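Putative hydrolase (Chloroflexus aurantiacus J-10-fl, PDB 3CMN) is of unconfirmed function but, as a largely helical member of a zincin-like metallopeptidase family, is probably a metal-dependent hydrolase that cleaves peptide bonds. Local coordinates at residues A[300-305]-A[312-317]; A[54-59]-A[69-74]; A[337-342]-A[356-361]; A[271-276]-A[281-286]. All blocks are in the same frame, centred on the assembly; numbering follows the deposited sequence.

Contact 1: A[300-305]-A[312-317]; sequences LDQMVF and LKLAQY
Leu314 lies alongside Gln302, the two side chains sliding past each other in opposite directions, and these are the two most covered residues of the contact. Leu314 CD1 reaches in as far as the helix backbone, 3.5 Å from Gln302 N, while Leu314 CG sits 3.8 Å from Gln302 CB. The Leu314 and Asp301 side chains cross at about a right angle, Leu314 CD1 lying 3.8 Å from Asp301 OD2, an oxygen hydrogen-bonded to Ser145. Leu312 supplies the second apolar pair: its CD1 rests 3.8 Å from Phe305 CB, and both residues also pack on Ile257 of helix 248-279. The chain leaves helix 283-307 and doubles back as an irregular extended run beside its last turns. Among the polar groups, Gln302 stretches outward, CG opposite the backbone N (chi1 -179°), and carries its amide to the 312-314 backbone. Gln302 NE2 approaches Leu314 N to 2.9 Å, but both are donors, so the closeness is no bond; OE1 instead accepts from Arg306. With an alanine here, Arg306 would probably lose that acceptor, and the backbone of 312-314 and Leu314 CB the amide that lies against them.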
loop_
_atom_site.group_PDB
_atom_site.type_symbol
_atom_site.label_atom_id
_atom_site.label_comp_id
_atom_site.label_asym_id
_atom_site.label_seq_id
_atom_site.Cartn_x
_atom_site.Cartn_y
_atom_site.Cartn_z
ATOM N N LEU A 300 8.177 4.749 -5.655
ATOM C CA LEU A 300 8.950 3.833 -4.829
ATOM C C LEU A 300 8.297 2.450 -4.769
ATOM O O LEU A 300 8.986 1.435 -4.667
ATOM C CB LEU A 300 9.120 4.407 -3.419
ATOM C CG LEU A 300 9.864 5.750 -3.280
ATOM C CD1 LEU A 300 9.732 6.241 -1.845
ATOM C CD2 LEU A 300 11.344 5.608 -3.664
ATOM N N ASP A 301 6.969 2.405 -4.828
ATOM C CA ASP A 301 6.271 1.123 -4.810
ATOM C C ASP A 301 6.611 0.382 -6.105
ATOM O O ASP A 301 6.796 -0.830 -6.130
ATOM C CB ASP A 301 4.763 1.335 -4.693
ATOM C CG ASP A 301 4.020 0.050 -4.401
ATOM O OD1 ASP A 301 4.620 -0.881 -3.814
ATOM O OD2 ASP A 301 2.824 -0.026 -4.744
ATOM N N GLN A 302 6.707 1.138 -7.183
ATOM C CA GLN A 302 7.050 0.575 -8.471
ATOM C C GLN A 302 8.507 0.093 -8.457
ATOM O O GLN A 302 8.823 -0.999 -8.951
ATOM C CB GLN A 302 6.872 1.640 -9.533
ATOM C CG GLN A 302 7.172 1.159 -10.915
ATOM C CD GLN A 302 6.984 2.255 -11.919
ATOM O OE1 GLN A 302 7.890 2.567 -12.682
ATOM N NE2 GLN A 302 5.804 2.862 -11.919
ATOM N N MET A 303 9.380 0.930 -7.893
ATOM C CA MET A 303 10.807 0.643 -7.761
ATOM C C MET A 303 11.011 -0.723 -7.115
ATOM O O MET A 303 11.866 -1.499 -7.551
ATOM C CB MET A 303 11.481 1.733 -6.905
ATOM C CG MET A 303 12.992 1.561 -6.619
ATOM S SD MET A 303 13.514 0.289 -5.418
ATOM C CE MET A 303 13.115 1.063 -3.869
ATOM N N VAL A 304 10.230 -1.014 -6.078
ATOM C CA VAL A 304 10.342 -2.293 -5.386
ATOM C C VAL A 304 9.966 -3.460 -6.304
ATOM O O VAL A 304 10.539 -4.538 -6.199
ATOM C CB VAL A 304 9.455 -2.340 -4.114
ATOM C CG1 VAL A 304 9.766 -3.585 -3.312
ATOM C CG2 VAL A 304 9.688 -1.111 -3.265
ATOM N N PHE A 305 9.003 -3.252 -7.200
ATOM C CA PHE A 305 8.616 -4.316 -8.125
ATOM C C PHE A 305 9.765 -4.626 -9.083
ATOM O O PHE A 305 10.149 -5.783 -9.252
ATOM C CB PHE A 305 7.370 -3.933 -8.940
ATOM C CG PHE A 305 6.068 -4.118 -8.198
ATOM C CD1 PHE A 305 5.535 -3.091 -7.424
ATOM C CD2 PHE A 305 5.374 -5.326 -8.271
ATOM C CE1 PHE A 305 4.327 -3.264 -6.733
ATOM C CE2 PHE A 305 4.169 -5.508 -7.585
ATOM C CZ PHE A 305 3.647 -4.476 -6.817
ATOM N N LEU A 312 7.312 -3.757 -14.404
ATOM C CA LEU A 312 6.045 -3.174 -14.812
ATOM C C LEU A 312 6.043 -1.678 -14.515
ATOM O O LEU A 312 7.036 -1.136 -14.033
ATOM C CB LEU A 312 4.902 -3.864 -14.073
ATOM C CG LEU A 312 5.123 -4.147 -12.585
ATOM C CD1 LEU A 312 5.098 -2.865 -11.759
ATOM C CD2 LEU A 312 4.041 -5.093 -12.136
ATOM N N LYS A 313 4.934 -1.022 -14.813
ATOM C CA LYS A 313 4.822 0.406 -14.562
ATOM C C LYS A 313 3.483 0.747 -13.921
ATOM O O LYS A 313 2.444 0.517 -14.525
ATOM C CB LYS A 313 5.014 1.193 -15.858
ATOM C CG LYS A 313 4.915 2.699 -15.690
ATOM C CD LYS A 313 5.116 3.415 -17.015
ATOM C CE LYS A 313 5.029 4.923 -16.846
ATOM N NZ LYS A 313 5.244 5.639 -18.133
ATOM N N LEU A 314 3.531 1.243 -12.698
ATOM C CA LEU A 314 2.299 1.637 -12.006
ATOM C C LEU A 314 1.651 2.861 -12.657
ATOM O O LEU A 314 2.330 3.552 -13.434
ATOM C CB LEU A 314 2.579 1.924 -10.528
ATOM C CG LEU A 314 3.144 0.766 -9.700
ATOM C CD1 LEU A 314 3.377 1.197 -8.260
ATOM C CD2 LEU A 314 2.214 -0.436 -9.754
ATOM N N ALA A 315 0.395 3.125 -12.375
ATOM C CA ALA A 315 -0.268 4.277 -12.965
ATOM C C ALA A 315 -0.299 5.453 -11.999
ATOM O O ALA A 315 -0.457 5.284 -10.788
ATOM C CB ALA A 315 -1.677 3.910 -13.401
ATOM N N GLN A 316 -0.142 6.661 -12.551
ATOM C CA GLN A 316 -0.123 7.906 -11.785
ATOM C C GLN A 316 -1.081 7.930 -10.604
ATOM O O GLN A 316 -0.736 7.531 -9.492
ATOM C CB GLN A 316 -0.426 9.080 -12.712
ATOM N N TYR A 317 -2.280 8.433 -10.864
ATOM C CA TYR A 317 -3.343 8.552 -9.873
ATOM C C TYR A 317 -4.538 9.031 -10.668
ATOM O O TYR A 317 -4.397 9.393 -11.840
ATOM C CB TYR A 317 -2.978 9.575 -8.806
#

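Contact 2: A[54-59]-A[69-74]; sequences LSEPLI and EPVSRI
Glu56 spans the gap between helix 41-63 and the loop before strand 73-76, and its carboxylate does all the touching. The close part is small and polar. Val71 N donates to Glu56 OE1 over 2.9 Å, nearly straight at 163°, meeting the oxygen on its syn side but 24° out of the carboxylate plane. The same oxygen is 3.6 Å from Val71 CG2, so an aliphatic branch flanks the bond. Glu56 OE2 turns to the preceding residue, 3.3 Å from Pro70 CA. An extended chain makes this reach possible: CG lies roughly opposite the backbone N (chi1 -157°) and the next torsion is also trans, so that it bridges backbones whose nearest CA atoms, those of Glu56 and Val71, are 7.8 Å apart. The outer side is looser, since Pro70 is exposed and offers the carboxylate little more than the margin of its ring. Behind the contact the fold is firmer: Ser55 and Ile59 pack on helix 174-193, which carries an HExxH sequence like that of zincins, and Ser72 and Arg73 make backbone hydrogen bonds with Gly154 and, at the strand 155-158, Leu156. An alanine in place of Glu56 would probably leave Val71 N without this acceptor and the two segments without their one hydrogen bond. The chemistry is that of a single charged acceptor, probably ionised at this surface, fixing a backbone N-H just ahead of a strand.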
loop_
_atom_site.group_PDB
_atom_site.type_symbol
_atom_site.label_atom_id
_atom_site.label_comp_id
_atom_site.label_asym_id
_atom_site.label_seq_id
_atom_site.Cartn_x
_atom_site.Cartn_y
_atom_site.Cartn_z
ATOM N N LEU A 54 -11.931 3.791 16.116
ATOM C CA LEU A 54 -12.948 4.559 15.432
ATOM C C LEU A 54 -13.009 4.138 13.959
ATOM O O LEU A 54 -14.080 3.847 13.403
ATOM C CB LEU A 54 -12.581 6.039 15.498
ATOM C CG LEU A 54 -13.521 6.966 14.726
ATOM C CD1 LEU A 54 -14.739 7.193 15.588
ATOM C CD2 LEU A 54 -12.849 8.301 14.387
ATOM N N SER A 55 -11.831 4.129 13.337
ATOM C CA SER A 55 -11.671 3.799 11.932
ATOM C C SER A 55 -12.267 2.495 11.448
ATOM O O SER A 55 -13.068 2.506 10.521
ATOM C CB SER A 55 -10.189 3.828 11.557
ATOM O OG SER A 55 -9.766 5.153 11.319
ATOM N N GLU A 56 -11.865 1.384 12.062
ATOM C CA GLU A 56 -12.348 0.074 11.637
ATOM C C GLU A 56 -13.861 0.047 11.417
ATOM O O GLU A 56 -14.325 -0.357 10.346
ATOM C CB GLU A 56 -11.925 -1.020 12.628
ATOM C CG GLU A 56 -11.900 -2.401 11.982
ATOM C CD GLU A 56 -11.359 -3.504 12.886
ATOM O OE1 GLU A 56 -10.365 -3.260 13.609
ATOM O OE2 GLU A 56 -11.921 -4.625 12.849
ATOM N N PRO A 57 -14.651 0.487 12.420
ATOM C CA PRO A 57 -16.118 0.506 12.302
ATOM C C PRO A 57 -16.625 1.352 11.130
ATOM O O PRO A 57 -17.457 0.894 10.350
ATOM C CB PRO A 57 -16.567 1.081 13.643
ATOM C CG PRO A 57 -15.502 0.615 14.593
ATOM C CD PRO A 57 -14.235 0.863 13.787
ATOM N N LEU A 58 -16.128 2.580 11.010
ATOM C CA LEU A 58 -16.557 3.467 9.931
ATOM C C LEU A 58 -16.290 2.862 8.564
ATOM O O LEU A 58 -17.075 3.045 7.627
ATOM C CB LEU A 58 -15.853 4.828 10.027
ATOM C CG LEU A 58 -16.593 5.955 10.765
ATOM C CD1 LEU A 58 -17.108 5.471 12.121
ATOM C CD2 LEU A 58 -15.645 7.144 10.944
ATOM N N ILE A 59 -15.178 2.141 8.451
ATOM C CA ILE A 59 -14.828 1.531 7.182
ATOM C C ILE A 59 -15.651 0.268 6.948
ATOM O O ILE A 59 -16.140 0.038 5.842
ATOM C CB ILE A 59 -13.318 1.241 7.129
ATOM C CG1 ILE A 59 -12.563 2.570 7.214
ATOM C CG2 ILE A 59 -12.951 0.536 5.827
ATOM C CD1 ILE A 59 -11.058 2.433 7.251
ATOM N N GLU A 69 -10.087 -10.568 11.249
ATOM C CA GLU A 69 -9.443 -10.378 12.551
ATOM C C GLU A 69 -9.423 -8.878 12.894
ATOM O O GLU A 69 -8.756 -8.085 12.223
ATOM C CB GLU A 69 -8.005 -10.911 12.479
ATOM C CG GLU A 69 -7.397 -11.364 13.794
ATOM C CD GLU A 69 -5.952 -11.815 13.621
ATOM O OE1 GLU A 69 -5.622 -12.351 12.537
ATOM O OE2 GLU A 69 -5.151 -11.644 14.567
ATOM N N PRO A 70 -10.161 -8.467 13.937
ATOM C CA PRO A 70 -10.167 -7.043 14.301
ATOM C C PRO A 70 -8.752 -6.580 14.637
ATOM O O PRO A 70 -7.952 -7.355 15.145
ATOM C CB PRO A 70 -11.082 -6.999 15.525
ATOM C CG PRO A 70 -12.006 -8.165 15.304
ATOM C CD PRO A 70 -11.076 -9.239 14.795
ATOM N N VAL A 71 -8.433 -5.325 14.357
ATOM C CA VAL A 71 -7.099 -4.829 14.670
ATOM C C VAL A 71 -6.990 -4.689 16.183
ATOM O O VAL A 71 -7.463 -3.723 16.758
ATOM C CB VAL A 71 -6.830 -3.470 13.972
ATOM C CG1 VAL A 71 -5.444 -2.932 14.347
ATOM C CG2 VAL A 71 -6.922 -3.655 12.476
ATOM N N SER A 72 -6.377 -5.671 16.829
ATOM C CA SER A 72 -6.246 -5.636 18.279
ATOM C C SER A 72 -4.889 -5.165 18.765
ATOM O O SER A 72 -4.682 -5.030 19.961
ATOM C CB SER A 72 -6.562 -7.010 18.888
ATOM O OG SER A 72 -5.716 -8.021 18.377
ATOM N N ARG A 73 -3.958 -4.932 17.849
ATOM C CA ARG A 73 -2.638 -4.440 18.233
ATOM C C ARG A 73 -2.174 -3.354 17.272
ATOM O O ARG A 73 -2.545 -3.335 16.104
ATOM C CB ARG A 73 -1.598 -5.567 18.253
ATOM C CG ARG A 73 -1.837 -6.641 19.304
ATOM C CD ARG A 73 -0.607 -7.515 19.490
ATOM N NE ARG A 73 0.405 -6.844 20.305
ATOM C CZ ARG A 73 1.648 -7.290 20.482
ATOM N NH1 ARG A 73 2.039 -8.411 19.886
ATOM N NH2 ARG A 73 2.488 -6.633 21.280
ATOM N N ILE A 74 -1.386 -2.424 17.783
ATOM C CA ILE A 74 -0.844 -1.368 16.947
ATOM C C ILE A 74 0.590 -1.140 17.376
ATOM O O ILE A 74 0.912 -1.168 18.566
ATOM C CB ILE A 74 -1.655 -0.029 17.056
ATOM C CG1 ILE A 74 -1.789 0.405 18.515
ATOM C CG2 ILE A 74 -3.026 -0.185 16.400
ATOM C CD1 ILE A 74 -0.635 1.249 19.006
#

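Contact 3: A[337-342]-A[356-361]; sequences SRVWER and GQWIVR
A short 3-10 segment following helix 333-336 packs here against the C-terminal helix 355-363, with one tryptophan spanning the distance between them. Trp358 leaves its helix with CG opposite the backbone N (chi1 -175°), a setting that sends the indole straight across to the 337-340 backbone. The six-membered ring makes the contact. Its CZ2 lies 3.9 Å from Val339 CB, an oblique approach, and equally 3.9 Å from Val339 N, which sits at the ring's edge in the indole plane. Arg338 adds a looser touch, its CB 4.5 Å from Trp358 CH2. On its other flank Val339 CG1 stands 3.9 Å above one face of the Trp340 ring, displaced toward the rim, so the valine is wedged between two tryptophans. The 3-10 turn that presents it is closed by Trp340 N donating to Ser337 O at 3.1 Å. Asn345 ties the two sides together, its backbone O accepting from Trp358 NE1 and its amide nitrogen bonding Arg338 O. Around this core, helix 319-331 meets Trp358 edge-to-face through Phe323 and also through Val327, while Leu263 and Tyr267 of helix 248-279 pack on Val339.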
loop_
_atom_site.group_PDB
_atom_site.type_symbol
_atom_site.label_atom_id
_atom_site.label_comp_id
_atom_site.label_asym_id
_atom_site.label_seq_id
_atom_site.Cartn_x
_atom_site.Cartn_y
_atom_site.Cartn_z
ATOM N N SER A 337 -18.990 -1.763 -5.755
ATOM C CA SER A 337 -18.436 -2.739 -4.823
ATOM C C SER A 337 -18.321 -4.130 -5.451
ATOM O O SER A 337 -17.695 -5.028 -4.882
ATOM C CB SER A 337 -19.298 -2.834 -3.564
ATOM O OG SER A 337 -20.489 -3.555 -3.814
ATOM N N ARG A 338 -18.923 -4.305 -6.621
ATOM C CA ARG A 338 -18.881 -5.584 -7.317
ATOM C C ARG A 338 -17.464 -5.966 -7.737
ATOM O O ARG A 338 -17.169 -7.138 -7.992
ATOM C CB ARG A 338 -19.781 -5.546 -8.548
ATOM C CG ARG A 338 -21.249 -5.556 -8.221
ATOM C CD ARG A 338 -22.029 -5.528 -9.497
ATOM N NE ARG A 338 -23.461 -5.481 -9.261
ATOM C CZ ARG A 338 -24.363 -5.526 -10.234
ATOM N NH1 ARG A 338 -23.963 -5.622 -11.497
ATOM N NH2 ARG A 338 -25.657 -5.466 -9.947
ATOM N N VAL A 339 -16.589 -4.972 -7.809
ATOM C CA VAL A 339 -15.209 -5.222 -8.189
ATOM C C VAL A 339 -14.520 -6.136 -7.149
ATOM O O VAL A 339 -13.514 -6.765 -7.453
ATOM C CB VAL A 339 -14.440 -3.868 -8.335
ATOM C CG1 VAL A 339 -14.094 -3.279 -6.951
ATOM C CG2 VAL A 339 -13.213 -4.057 -9.189
ATOM N N TRP A 340 -15.093 -6.218 -5.940
ATOM C CA TRP A 340 -14.544 -7.023 -4.832
ATOM C C TRP A 340 -15.096 -8.448 -4.704
ATOM O O TRP A 340 -14.765 -9.159 -3.752
ATOM C CB TRP A 340 -14.794 -6.326 -3.478
ATOM C CG TRP A 340 -14.102 -5.014 -3.297
ATOM C CD1 TRP A 340 -14.692 -3.800 -3.073
ATOM C CD2 TRP A 340 -12.687 -4.771 -3.344
ATOM N NE1 TRP A 340 -13.735 -2.816 -2.985
ATOM C CE2 TRP A 340 -12.496 -3.382 -3.149
ATOM C CE3 TRP A 340 -11.560 -5.589 -3.537
ATOM C CZ2 TRP A 340 -11.229 -2.791 -3.142
ATOM C CZ3 TRP A 340 -10.297 -5.000 -3.531
ATOM C CH2 TRP A 340 -10.144 -3.611 -3.336
ATOM N N GLU A 341 -15.952 -8.860 -5.630
ATOM C CA GLU A 341 -16.529 -10.197 -5.559
ATOM C C GLU A 341 -15.589 -11.287 -6.027
ATOM O O GLU A 341 -15.651 -12.406 -5.531
ATOM C CB GLU A 341 -17.817 -10.262 -6.372
ATOM C CG GLU A 341 -18.902 -9.344 -5.848
ATOM C CD GLU A 341 -20.128 -9.308 -6.732
ATOM O OE1 GLU A 341 -19.997 -8.958 -7.921
ATOM O OE2 GLU A 341 -21.227 -9.627 -6.238
ATOM N N ARG A 342 -14.710 -10.951 -6.969
ATOM C CA ARG A 342 -13.777 -11.916 -7.539
ATOM C C ARG A 342 -12.728 -11.217 -8.417
ATOM O O ARG A 342 -12.928 -10.083 -8.852
ATOM C CB ARG A 342 -14.569 -12.932 -8.377
ATOM C CG ARG A 342 -15.261 -12.335 -9.616
ATOM C CD ARG A 342 -16.203 -13.336 -10.328
ATOM N NE ARG A 342 -17.309 -13.760 -9.470
ATOM C CZ ARG A 342 -17.266 -14.794 -8.629
ATOM N NH1 ARG A 342 -16.174 -15.538 -8.533
ATOM N NH2 ARG A 342 -18.310 -15.059 -7.847
ATOM N N GLY A 356 -16.931 2.912 -18.506
ATOM C CA GLY A 356 -18.089 2.439 -19.245
ATOM C C GLY A 356 -18.000 0.975 -19.626
ATOM O O GLY A 356 -18.942 0.213 -19.401
ATOM N N GLN A 357 -16.868 0.583 -20.208
ATOM C CA GLN A 357 -16.638 -0.801 -20.624
ATOM C C GLN A 357 -16.889 -1.744 -19.452
ATOM O O GLN A 357 -17.507 -2.797 -19.599
ATOM C CB GLN A 357 -15.192 -0.980 -21.105
ATOM C CG GLN A 357 -15.051 -1.558 -22.509
ATOM C CD GLN A 357 -13.613 -1.933 -22.854
ATOM O OE1 GLN A 357 -13.051 -2.881 -22.298
ATOM N NE2 GLN A 357 -13.011 -1.182 -23.770
ATOM N N TRP A 358 -16.396 -1.354 -18.282
ATOM C CA TRP A 358 -16.543 -2.169 -17.087
ATOM C C TRP A 358 -17.993 -2.257 -16.616
ATOM O O TRP A 358 -18.464 -3.332 -16.226
ATOM C CB TRP A 358 -15.683 -1.597 -15.958
ATOM C CG TRP A 358 -15.689 -2.444 -14.726
ATOM C CD1 TRP A 358 -14.900 -3.530 -14.474
ATOM C CD2 TRP A 358 -16.515 -2.265 -13.564
ATOM N NE1 TRP A 358 -15.178 -4.034 -13.224
ATOM C CE2 TRP A 358 -16.165 -3.278 -12.644
ATOM C CE3 TRP A 358 -17.516 -1.347 -13.213
ATOM C CZ2 TRP A 358 -16.774 -3.398 -11.395
ATOM C CZ3 TRP A 358 -18.126 -1.465 -11.968
ATOM C CH2 TRP A 358 -17.752 -2.486 -11.071
ATOM N N ILE A 359 -18.692 -1.124 -16.639
ATOM C CA ILE A 359 -20.081 -1.087 -16.199
ATOM C C ILE A 359 -20.915 -2.016 -17.072
ATOM O O ILE A 359 -21.743 -2.777 -16.571
ATOM C CB ILE A 359 -20.628 0.368 -16.224
ATOM C CG1 ILE A 359 -19.851 1.207 -15.202
ATOM C CG2 ILE A 359 -22.125 0.397 -15.896
ATOM C CD1 ILE A 359 -20.334 2.637 -15.060
ATOM N N VAL A 360 -20.660 -1.979 -18.374
ATOM C CA VAL A 360 -21.370 -2.833 -19.307
ATOM C C VAL A 360 -21.061 -4.304 -19.013
ATOM O O VAL A 360 -21.973 -5.124 -18.869
ATOM C CB VAL A 360 -20.973 -2.495 -20.762
ATOM C CG1 VAL A 360 -21.597 -3.479 -21.725
ATOM C CG2 VAL A 360 -21.420 -1.093 -21.098
ATOM N N ARG A 361 -19.776 -4.635 -18.911
ATOM C CA ARG A 361 -19.372 -6.010 -18.633
ATOM C C ARG A 361 -19.983 -6.550 -17.339
ATOM O O ARG A 361 -20.335 -7.729 -17.265
ATOM C CB ARG A 361 -17.843 -6.119 -18.567
ATOM C CG ARG A 361 -17.324 -7.548 -18.363
ATOM C CD ARG A 361 -15.831 -7.660 -18.682
ATOM N NE ARG A 361 -14.975 -6.932 -17.747
ATOM C CZ ARG A 361 -14.515 -7.426 -16.596
ATOM N NH1 ARG A 361 -14.822 -8.664 -16.208
ATOM N NH2 ARG A 361 -13.734 -6.680 -15.825
#

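Contact 4: A[271-276]-A[281-286]; sequences VMNAVG and PSFNQI
Phe283 drives its ring into the last turns of helix 248-279, against Gly276, Met272 and Asn273. From its helix the CB points toward the other segment, and CG is set opposite the backbone N (chi1 -166°), which swings the ring onto the neighbouring backbone. Along one side of the ring, CD1 comes first, 3.6 Å from Gly276 C. Next is CE1, 3.6 Å from Met272 O and 4.2 Å from the methyl carbon Met272 CE. Two successive helical residues meet the tip: CZ is 3.6 Å from Met272 O and 3.8 Å from Asn273 CA. The ring thus fits closely against main chain, helped by the bare surface of Gly276, where a CB would stand only 2.9 Å from Phe283 CE1. This is a short connection between consecutive helices, helix 248-279 passing through a few residues into helix 283-307, and Phe283 fills the angle from the first position of the second helix. Ser282, at the N-cap position just before it, pairs its hydroxyl with Asp176 rather than making a capping bond. Returning along the other side, Asn273 OD1 lies at the edge of the ring, 3.7 Å from Phe283 CE2 and near the ring plane, with the amide and ring planes inclined by 67°. Met272 meanwhile extends to Trp180 and Leu183 of helix 174-193, where the HExxH sequence lies, no metal being bound there.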
loop_
_atom_site.group_PDB
_atom_site.type_symbol
_atom_site.label_atom_id
_atom_site.label_comp_id
_atom_site.label_asym_id
_atom_site.label_seq_id
_atom_site.Cartn_x
_atom_site.Cartn_y
_atom_site.Cartn_z
ATOM N N VAL A 271 -12.827 5.806 -0.650
ATOM C CA VAL A 271 -13.335 5.607 0.694
ATOM C C VAL A 271 -12.819 6.752 1.573
ATOM O O VAL A 271 -13.484 7.168 2.517
ATOM C CB VAL A 271 -12.869 4.243 1.261
ATOM C CG1 VAL A 271 -13.478 4.005 2.628
ATOM C CG2 VAL A 271 -13.265 3.118 0.307
ATOM N N MET A 272 -11.633 7.261 1.250
ATOM C CA MET A 272 -11.049 8.368 2.000
ATOM C C MET A 272 -11.951 9.600 1.902
ATOM O O MET A 272 -12.280 10.225 2.911
ATOM C CB MET A 272 -9.651 8.698 1.457
ATOM C CG MET A 272 -8.553 7.769 1.969
ATOM S SD MET A 272 -8.606 7.618 3.770
ATOM C CE MET A 272 -8.273 9.358 4.262
ATOM N N ASN A 273 -12.350 9.935 0.679
ATOM C CA ASN A 273 -13.220 11.073 0.426
ATOM C C ASN A 273 -14.567 10.966 1.136
ATOM O O ASN A 273 -15.100 11.962 1.622
ATOM C CB ASN A 273 -13.473 11.206 -1.070
ATOM C CG ASN A 273 -12.315 11.824 -1.801
ATOM O OD1 ASN A 273 -12.079 13.025 -1.709
ATOM N ND2 ASN A 273 -11.578 11.006 -2.537
ATOM N N ALA A 274 -15.112 9.756 1.191
ATOM C CA ALA A 274 -16.411 9.527 1.811
ATOM C C ALA A 274 -16.406 9.369 3.331
ATOM O O ALA A 274 -17.394 9.692 3.987
ATOM C CB ALA A 274 -17.071 8.310 1.170
ATOM N N VAL A 275 -15.318 8.871 3.903
ATOM C CA VAL A 275 -15.266 8.688 5.354
ATOM C C VAL A 275 -14.378 9.736 6.023
ATOM O O VAL A 275 -14.679 10.209 7.118
ATOM C CB VAL A 275 -14.733 7.273 5.732
ATOM C CG1 VAL A 275 -14.749 7.082 7.249
ATOM C CG2 VAL A 275 -15.574 6.206 5.063
ATOM N N GLY A 276 -13.287 10.096 5.353
ATOM C CA GLY A 276 -12.360 11.065 5.911
ATOM C C GLY A 276 -12.847 12.500 5.883
ATOM O O GLY A 276 -12.543 13.279 6.794
ATOM N N PRO A 281 -11.489 18.291 9.250
ATOM C CA PRO A 281 -11.696 19.674 8.806
ATOM C C PRO A 281 -10.611 20.189 7.856
ATOM O O PRO A 281 -10.872 21.048 7.015
ATOM C CB PRO A 281 -11.773 20.464 10.123
ATOM C CG PRO A 281 -11.106 19.558 11.138
ATOM C CD PRO A 281 -11.558 18.196 10.718
ATOM N N SER A 282 -9.399 19.658 7.980
ATOM C CA SER A 282 -8.295 20.071 7.116
ATOM C C SER A 282 -8.144 19.135 5.923
ATOM O O SER A 282 -7.167 19.224 5.177
ATOM C CB SER A 282 -6.982 20.118 7.907
ATOM O OG SER A 282 -6.710 18.882 8.549
ATOM N N PHE A 283 -9.127 18.258 5.732
ATOM C CA PHE A 283 -9.111 17.289 4.642
ATOM C C PHE A 283 -8.649 17.852 3.299
ATOM O O PHE A 283 -7.719 17.325 2.686
ATOM C CB PHE A 283 -10.493 16.661 4.458
ATOM C CG PHE A 283 -10.484 15.424 3.598
ATOM C CD1 PHE A 283 -10.159 14.183 4.148
ATOM C CD2 PHE A 283 -10.774 15.498 2.235
ATOM C CE1 PHE A 283 -10.124 13.030 3.357
ATOM C CE2 PHE A 283 -10.743 14.354 1.430
ATOM C CZ PHE A 283 -10.418 13.119 1.993
ATOM N N ASN A 284 -9.305 18.908 2.830
ATOM C CA ASN A 284 -8.926 19.498 1.555
ATOM C C ASN A 284 -7.466 19.919 1.614
ATOM O O ASN A 284 -6.708 19.664 0.673
ATOM C CB ASN A 284 -9.822 20.694 1.226
ATOM C CG ASN A 284 -11.269 20.287 0.976
ATOM O OD1 ASN A 284 -11.555 19.468 0.102
ATOM N ND2 ASN A 284 -12.188 20.855 1.748
ATOM N N GLN A 285 -7.075 20.539 2.727
ATOM C CA GLN A 285 -5.700 20.989 2.928
ATOM C C GLN A 285 -4.696 19.851 2.726
ATOM O O GLN A 285 -3.722 19.986 1.973
ATOM C CB GLN A 285 -5.527 21.547 4.348
ATOM C CG GLN A 285 -5.987 22.995 4.554
ATOM C CD GLN A 285 -7.491 23.179 4.427
ATOM O OE1 GLN A 285 -8.267 22.495 5.090
ATOM N NE2 GLN A 285 -7.906 24.115 3.577
ATOM N N ILE A 286 -4.942 18.736 3.411
ATOM C CA ILE A 286 -4.064 17.569 3.347
ATOM C C ILE A 286 -3.948 17.017 1.935
ATOM O O ILE A 286 -2.845 16.902 1.398
ATOM C CB ILE A 286 -4.558 16.442 4.296
ATOM C CG1 ILE A 286 -4.614 16.960 5.733
ATOM C CG2 ILE A 286 -3.623 15.245 4.224
ATOM C CD1 ILE A 286 -5.255 15.996 6.695
#

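Along the chain the order is contact 2, contact 4, contact 1, contact 3, each closing before the next opens, so all four are local folds of the polypeptide. Helix 283-307 links two of them: contact 4 stands at its start and contact 1 near its end, their centres 24 Å apart. Contacts 2 and 4 are the only pair that touch, through Leu58 CB and Val275 CG1 at 3.7 Å, joining helices 41-63 and 248-279. Contacts 1 and 2 fall on opposite sides of the chain's centre, 28 Å between centres. Helix 248-279 bears on all four contacts, carrying one segment of contact 4 and packing on the other three, and so connects distant corners of this mostly helical fold.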